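Local coordinates for protein cystathionine beta-lyases/cystathionine gamma-synthases (Corynebacterium glutamicum, PDB 5X5H) that probably catalyses the pyridoxal 5'-phosphate-dependent joining of O-succinyl-L-homoserine and L-cysteine to L,L-cystathionine, with release of succinate, in methionine biosynthesis, at residues D87-F90 with R91-K95; R249-K252 with T253-V256; E370-E373 with D374-D378. All coordinates share one frame; numbering follows the deposited sequence.

Contact 1: residues D87-F90 with R91-K95; sequences DILF and RIILK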
loop_
_atom_site.group_PDB
_atom_site.type_symbol
_atom_site.label_atom_id
_atom_site.label_comp_id
_atom_site.label_asym_id
_atom_site.label_seq_id
_atom_site.Cartn_x
_atom_site.Cartn_y
_atom_site.Cartn_z
ATOM N N ASP A 87 -23.382 -7.562 -11.272
ATOM C CA ASP A 87 -24.322 -8.241 -10.415
ATOM C C ASP A 87 -25.227 -7.290 -9.668
ATOM O O ASP A 87 -26.451 -7.465 -9.600
ATOM C CB ASP A 87 -23.524 -9.100 -9.457
ATOM C CG ASP A 87 -24.384 -9.844 -8.490
ATOM O OD1 ASP A 87 -25.113 -10.778 -8.963
ATOM O OD2 ASP A 87 -24.347 -9.632 -7.213
ATOM N N ILE A 88 -24.665 -6.240 -9.115
ATOM C CA ILE A 88 -25.466 -5.218 -8.414
ATOM C C ILE A 88 -26.410 -4.551 -9.371
ATOM O O ILE A 88 -27.612 -4.385 -9.018
ATOM C CB ILE A 88 -24.545 -4.152 -7.763
ATOM C CG1 ILE A 88 -23.726 -4.731 -6.604
ATOM C CG2 ILE A 88 -25.392 -2.987 -7.246
ATOM C CD1 ILE A 88 -24.504 -5.368 -5.487
ATOM N N LEU A 89 -25.987 -4.161 -10.576
ATOM C CA LEU A 89 -26.893 -3.490 -11.483
ATOM C C LEU A 89 -28.007 -4.440 -11.873
ATOM O O LEU A 89 -29.213 -4.063 -11.913
ATOM C CB LEU A 89 -26.115 -2.928 -12.709
ATOM C CG LEU A 89 -26.504 -1.795 -13.570
ATOM C CD1 LEU A 89 -27.167 -0.669 -12.843
ATOM C CD2 LEU A 89 -25.299 -1.544 -14.453
ATOM N N PHE A 90 -27.747 -5.712 -12.096
ATOM C CA PHE A 90 -28.727 -6.713 -12.405
ATOM C C PHE A 90 -29.778 -6.759 -11.273
ATOM O O PHE A 90 -31.006 -6.891 -11.496
ATOM C CB PHE A 90 -28.213 -8.138 -12.627
ATOM C CG PHE A 90 -27.503 -8.412 -13.920
ATOM C CD1 PHE A 90 -27.391 -7.526 -14.964
ATOM C CD2 PHE A 90 -26.848 -9.597 -14.027
ATOM C CE1 PHE A 90 -26.670 -7.866 -16.152
ATOM C CE2 PHE A 90 -26.160 -9.933 -15.192
ATOM C CZ PHE A 90 -26.118 -9.073 -16.215
ATOM N N ARG A 91 -29.329 -6.770 -10.009
ATOM C CA ARG A 91 -30.209 -6.926 -8.863
ATOM C C ARG A 91 -31.043 -5.737 -8.655
ATOM O O ARG A 91 -32.088 -5.907 -7.998
ATOM C CB ARG A 91 -29.352 -7.334 -7.625
ATOM C CG ARG A 91 -28.831 -8.734 -7.829
ATOM C CD ARG A 91 -27.668 -8.938 -6.878
ATOM N NE ARG A 91 -28.201 -9.359 -5.617
ATOM C CZ ARG A 91 -27.480 -9.642 -4.544
ATOM N NH1 ARG A 91 -26.181 -9.531 -4.594
ATOM N NH2 ARG A 91 -28.084 -10.193 -3.518
ATOM N N ILE A 92 -30.625 -4.576 -9.062
ATOM C CA ILE A 92 -31.433 -3.354 -8.967
ATOM C C ILE A 92 -32.535 -3.367 -10.054
ATOM O O ILE A 92 -33.699 -3.100 -9.806
ATOM C CB ILE A 92 -30.571 -2.122 -9.111
ATOM C CG1 ILE A 92 -29.716 -2.002 -7.849
ATOM C CG2 ILE A 92 -31.399 -0.855 -9.318
ATOM C CD1 ILE A 92 -28.597 -1.030 -8.013
ATOM N N ILE A 93 -32.151 -3.707 -11.281
ATOM C CA ILE A 93 -33.028 -3.534 -12.435
ATOM C C ILE A 93 -33.982 -4.711 -12.536
ATOM O O ILE A 93 -35.129 -4.474 -13.026
ATOM C CB ILE A 93 -32.189 -3.351 -13.683
ATOM C CG1 ILE A 93 -31.475 -2.014 -13.627
ATOM C CG2 ILE A 93 -33.085 -3.333 -14.974
ATOM C CD1 ILE A 93 -30.499 -1.724 -14.707
ATOM N N LEU A 94 -33.598 -5.890 -12.170
ATOM C CA LEU A 94 -34.382 -7.119 -12.417
ATOM C C LEU A 94 -34.909 -7.634 -11.071
ATOM O O LEU A 94 -34.306 -7.431 -9.967
ATOM C CB LEU A 94 -33.470 -8.182 -12.950
ATOM C CG LEU A 94 -32.773 -7.848 -14.275
ATOM C CD1 LEU A 94 -31.685 -8.789 -14.598
ATOM C CD2 LEU A 94 -33.720 -7.764 -15.471
ATOM N N LYS A 95 -36.007 -8.374 -11.175
ATOM C CA LYS A 95 -36.582 -9.252 -10.164
ATOM C C LYS A 95 -37.087 -10.525 -10.775
ATOM O O LYS A 95 -37.147 -10.581 -12.027
ATOM C CB LYS A 95 -37.774 -8.474 -9.464
ATOM C CG LYS A 95 -37.367 -7.216 -8.729
ATOM C CD LYS A 95 -36.416 -7.519 -7.551
ATOM C CE LYS A 95 -35.824 -6.222 -6.943
ATOM N NZ LYS A 95 -35.005 -5.444 -7.906
#
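Arg91 lies one turn beyond Asp87 on helix 82-93, and the two form an i to i+4 salt bridge, NH1 of Arg91 standing 3.2 Å from OD2 of Asp87. NH1 meets the syn side of the oxygen, 23° out of the carboxylate plane, and the carboxylate and guanidinium planes are turned 49° apart. The bend at chi3 (86°) swings the guanidinium back over the preceding turn, while CD of Arg91 rests 3.4 Å from the same OD2. The other side chains pair with the same spacing: CG2 of Ile88 packs on CD1 of Ile92 at 3.8 Å, Leu89 and Ile93 run alongside each other with their CD1 atoms in touch, and CB of Phe90 meets CD1 of Leu94. Beneath them the backbone keeps its helical bonds up to Leu94 N to Phe90 O (2.9 Å). Leu94 then leaves helical geometry, and Lys95 curls back so that NZ donates to Arg91 O at 3.0 Å and to Leu94 O at 2.9 Å. Farther out, the Phe90 ring stands edge-to-face with Trp148 of strand 144-150 and with Phe118 of helix 108-118, so it sits between the large sheet and that helix. Asp87 OD1 and Arg91 NH2 bridge to Arg91 and Asp87 of the second subunit, giving a reciprocal four-residue charge cluster in which two carboxylates probably offset the closeness of two guanidinium groups at a buried subunit interface.

Contact 2: residues R249-K252 with T253-V256; sequences RGLK and TLAV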
loop_
_atom_site.group_PDB
_atom_site.type_symbol
_atom_site.label_atom_id
_atom_site.label_comp_id
_atom_site.label_asym_id
_atom_site.label_seq_id
_atom_site.Cartn_x
_atom_site.Cartn_y
_atom_site.Cartn_z
ATOM N N ARG A 249 -5.200 6.784 -9.595
ATOM C CA ARG A 249 -3.861 7.147 -10.046
ATOM C C ARG A 249 -3.622 6.790 -11.522
ATOM O O ARG A 249 -3.150 7.562 -12.293
ATOM C CB ARG A 249 -2.818 6.473 -9.127
ATOM C CG ARG A 249 -1.347 6.884 -9.459
ATOM C CD ARG A 249 -0.404 6.028 -8.660
ATOM N NE ARG A 249 0.910 6.548 -8.463
ATOM C CZ ARG A 249 2.066 6.191 -9.066
ATOM N NH1 ARG A 249 2.043 5.364 -10.106
ATOM N NH2 ARG A 249 3.186 6.608 -8.586
ATOM N N GLY A 250 -4.020 5.543 -11.832
ATOM C CA GLY A 250 -3.926 5.133 -13.198
ATOM C C GLY A 250 -4.752 5.974 -14.128
ATOM O O GLY A 250 -4.357 6.271 -15.293
ATOM N N LEU A 251 -5.970 6.320 -13.712
ATOM C CA LEU A 251 -6.898 7.096 -14.539
ATOM C C LEU A 251 -6.336 8.482 -14.963
ATOM O O LEU A 251 -6.702 9.010 -16.028
ATOM C CB LEU A 251 -8.216 7.196 -13.783
ATOM C CG LEU A 251 -9.336 7.965 -14.393
ATOM C CD1 LEU A 251 -9.665 7.449 -15.843
ATOM C CD2 LEU A 251 -10.514 7.906 -13.447
ATOM N N LYS A 252 -5.400 8.987 -14.159
ATOM C CA LYS A 252 -4.796 10.281 -14.501
ATOM C C LYS A 252 -4.060 10.297 -15.823
ATOM O O LYS A 252 -3.811 11.366 -16.403
ATOM C CB LYS A 252 -3.909 10.764 -13.342
ATOM C CG LYS A 252 -4.662 11.006 -12.055
ATOM C CD LYS A 252 -3.723 11.494 -10.946
ATOM C CE LYS A 252 -4.560 11.681 -9.691
ATOM N NZ LYS A 252 -3.672 12.250 -8.562
ATOM N N THR A 253 -3.659 9.126 -16.341
ATOM C CA THR A 253 -2.967 9.001 -17.636
ATOM C C THR A 253 -3.840 8.314 -18.720
ATOM O O THR A 253 -3.296 7.973 -19.755
ATOM C CB THR A 253 -1.636 8.239 -17.505
ATOM O OG1 THR A 253 -1.802 6.938 -16.913
ATOM C CG2 THR A 253 -0.663 9.055 -16.697
ATOM N N LEU A 254 -5.140 8.190 -18.503
ATOM C CA LEU A 254 -5.982 7.483 -19.485
ATOM C C LEU A 254 -5.897 8.070 -20.881
ATOM O O LEU A 254 -5.686 7.315 -21.846
ATOM C CB LEU A 254 -7.411 7.368 -18.996
ATOM C CG LEU A 254 -8.382 6.682 -19.993
ATOM C CD1 LEU A 254 -8.003 5.246 -20.304
ATOM C CD2 LEU A 254 -9.795 6.704 -19.439
ATOM N N ALA A 255 -6.032 9.374 -20.985
ATOM C CA ALA A 255 -5.989 9.950 -22.343
ATOM C C ALA A 255 -4.707 9.685 -23.012
ATOM O O ALA A 255 -4.628 9.301 -24.202
ATOM C CB ALA A 255 -6.237 11.433 -22.327
ATOM N N VAL A 256 -3.538 9.908 -22.376
ATOM C CA VAL A 256 -2.232 9.717 -23.009
ATOM C C VAL A 256 -1.959 8.242 -23.304
ATOM O O VAL A 256 -1.337 7.895 -24.284
ATOM C CB VAL A 256 -1.026 10.419 -22.320
ATOM C CG1 VAL A 256 -1.257 11.949 -22.407
ATOM C CG2 VAL A 256 -0.846 9.945 -20.900
HETATM O O HOH W 1 -3.811 11.645 -19.584
#
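Gly250 O accepts two hydrogen bonds from Thr253, one from the backbone N and one from OG1, each 3.1 Å long. Both donors reach the carbonyl from the same face of its plane, the N-H well above it at 47° and the hydroxyl tilted by only 21°. With chi1 at 56°, OG1 sits between the backbone N and the carbonyl carbon of its own residue, which turns the hydroxyl back to the end of helix 241-251. Arg257, one turn further on, donates to both oxygens, its NE to Thr253 OG1 and its NH2 to Gly250 O. One more backbone bond, Leu254 N to Leu251 O at 3.0 Å, closes a type I beta turn from Leu251 to Leu254. This turn is the joint between helices 241-251 and 254-273, and Thr253 occupies the N-cap position of the second helix, although its side chain makes no capping bond and bonds backward instead. A water carries the link across the joint, donating to Lys252 O at 3.2 Å and weakly accepting from Val256 N. Apolar packing comes from the two leucines: CD1 of Leu251 touches CD2 of Leu254 at 3.7 Å and lies 3.9 Å from its CB, the side chains crossing obliquely. Leu251 also packs on helix 58-70, and Leu254 on Phe10 and Pro185. Salt bridging is directed outward, Arg249 NE pairing with Asp211 of the third subunit, where Val256 also packs against its own counterpart.

Contact 3: residues E370-E373 with D374-D378; sequences EDIE and DLLAD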
loop_
_atom_site.group_PDB
_atom_site.type_symbol
_atom_site.label_atom_id
_atom_site.label_comp_id
_atom_site.label_asym_id
_atom_site.label_seq_id
_atom_site.Cartn_x
_atom_site.Cartn_y
_atom_site.Cartn_z
ATOM N N GLU A 370 3.964 -0.040 -25.636
ATOM C CA GLU A 370 5.337 -0.223 -26.078
ATOM C C GLU A 370 5.575 0.431 -27.430
ATOM O O GLU A 370 4.653 0.792 -28.118
ATOM C CB GLU A 370 5.721 -1.747 -26.130
ATOM C CG GLU A 370 5.528 -2.505 -24.793
ATOM C CD GLU A 370 4.220 -3.268 -24.714
ATOM O OE1 GLU A 370 3.218 -2.883 -25.361
ATOM O OE2 GLU A 370 4.160 -4.207 -23.889
ATOM N N ASP A 371 6.862 0.510 -27.771
ATOM C CA ASP A 371 7.185 1.135 -29.098
ATOM C C ASP A 371 6.611 0.280 -30.233
ATOM O O ASP A 371 6.841 -0.966 -30.236
ATOM C CB ASP A 371 8.695 1.324 -29.211
ATOM C CG ASP A 371 9.163 2.422 -28.291
ATOM O OD1 ASP A 371 9.059 3.582 -28.691
ATOM O OD2 ASP A 371 9.531 2.075 -27.180
ATOM N N ILE A 372 5.975 0.917 -31.222
ATOM C CA ILE A 372 5.404 0.172 -32.351
ATOM C C ILE A 372 6.391 -0.638 -33.079
ATOM O O ILE A 372 6.045 -1.714 -33.533
ATOM C CB ILE A 372 4.632 1.187 -33.241
ATOM C CG1 ILE A 372 3.812 0.385 -34.318
ATOM C CG2 ILE A 372 5.441 2.276 -33.878
ATOM C CD1 ILE A 372 2.826 -0.587 -33.810
ATOM N N GLU A 373 7.603 -0.156 -33.265
ATOM C CA GLU A 373 8.616 -0.967 -33.981
ATOM C C GLU A 373 8.870 -2.277 -33.306
ATOM O O GLU A 373 9.027 -3.291 -33.980
ATOM C CB GLU A 373 9.946 -0.259 -34.152
ATOM C CG GLU A 373 9.826 1.053 -34.940
ATOM C CD GLU A 373 9.377 2.309 -34.125
ATOM O OE1 GLU A 373 9.082 2.277 -32.819
ATOM O OE2 GLU A 373 9.127 3.340 -34.883
ATOM N N ASP A 374 8.900 -2.314 -31.994
ATOM C CA ASP A 374 9.123 -3.518 -31.294
ATOM C C ASP A 374 7.877 -4.455 -31.347
ATOM O O ASP A 374 8.017 -5.672 -31.454
ATOM C CB ASP A 374 9.437 -3.240 -29.811
ATOM C CG ASP A 374 10.692 -2.423 -29.640
ATOM O OD1 ASP A 374 11.675 -2.557 -30.427
ATOM O OD2 ASP A 374 10.747 -1.645 -28.650
ATOM N N LEU A 375 6.687 -3.899 -31.261
ATOM C CA LEU A 375 5.444 -4.736 -31.365
ATOM C C LEU A 375 5.351 -5.285 -32.790
ATOM O O LEU A 375 5.012 -6.446 -32.946
ATOM C CB LEU A 375 4.254 -3.889 -31.040
ATOM C CG LEU A 375 4.126 -3.498 -29.549
ATOM C CD1 LEU A 375 3.077 -2.393 -29.346
ATOM C CD2 LEU A 375 3.949 -4.708 -28.640
ATOM N N LEU A 376 5.599 -4.472 -33.822
ATOM C CA LEU A 376 5.568 -4.982 -35.254
ATOM C C LEU A 376 6.570 -6.102 -35.373
ATOM O O LEU A 376 6.245 -7.160 -36.008
ATOM C CB LEU A 376 5.862 -3.874 -36.219
ATOM C CG LEU A 376 4.752 -2.923 -36.499
ATOM C CD1 LEU A 376 5.219 -1.637 -37.129
ATOM C CD2 LEU A 376 3.699 -3.589 -37.390
ATOM N N ALA A 377 7.752 -5.950 -34.840
ATOM C CA ALA A 377 8.782 -6.976 -34.968
ATOM C C ALA A 377 8.365 -8.254 -34.314
ATOM O O ALA A 377 8.589 -9.414 -34.782
ATOM C CB ALA A 377 10.116 -6.484 -34.472
ATOM N N ASP A 378 7.716 -8.146 -33.144
ATOM C CA ASP A 378 7.279 -9.338 -32.419
ATOM C C ASP A 378 6.167 -10.057 -33.128
ATOM O O ASP A 378 6.201 -11.335 -33.252
ATOM C CB ASP A 378 6.835 -8.980 -30.982
ATOM C CG ASP A 378 6.683 -10.156 -30.089
ATOM O OD1 ASP A 378 7.518 -11.115 -30.149
ATOM O OD2 ASP A 378 5.754 -10.145 -29.200
#
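Leu375 reaches back across the first turn of helix 372-384 to Glu370, in the loop just before it. Its CB lies 3.8 Å from Ile372 O. CG, placed anti to the carbonyl carbon (chi1 -71°), comes as near to Asp371 O and also approaches Glu370 CB. The branches then part: CD1 rests 3.8 Å from Glu370 O, and CD2 lies at the same distance from Glu370 OE1, the two side chains crossing at about a right angle. The carboxylate that the leucine touches has its polar partners elsewhere, OE1 bonding to Ser338 and OE2 to His16 of the third subunit.

Asp371 is the N-cap residue, but its carboxylate makes no capping bond; its carbonyl O starts the helical pattern by accepting from Leu375 N at 3.1 Å and weakly from Asp374 N. The next bond, Leu376 N to Ile372 O, is shorter at 2.8 Å. Along the same turn, CG1 of Ile372 touches CD1 of Leu376 at 3.7 Å, and Leu376 continues onto Ile268 and Phe271 of helix 254-273.

Asp371 and Asp374 point the same way, their OD2 atoms 4.2 Å apart and their carboxylate planes 79° apart. Thr12 N of the third subunit donates to Asp371 OD2, while Asp374 OD2 bonds to Thr12 OG1 and Gly9 N there. This hydrogen bonding to the neighbour, together with the N-terminal end of the helix, probably offsets the repulsion between the two acids and makes the pair a docking point for the neighbour's N-terminal segment.

The three contacts follow one another along the chain without interleaving. Contact 1, on helix 82-93, packs on the seven-stranded sheet of the cofactor-binding part. Contact 2 is the joint into the long helix 254-273, and contact 3 begins the C-terminal helix 372-384, which packs on that same long helix. Contacts 2 and 3 have centres about 22 Å apart and both touch the third subunit; contact 1 lies across the chain's centre from either, its centre about 30 Å from contact 2 and 43 Å from contact 3, and meets the second subunit. Contact 1 therefore belongs to the interface with the second subunit, and contacts 2 and 3 to the one with the third.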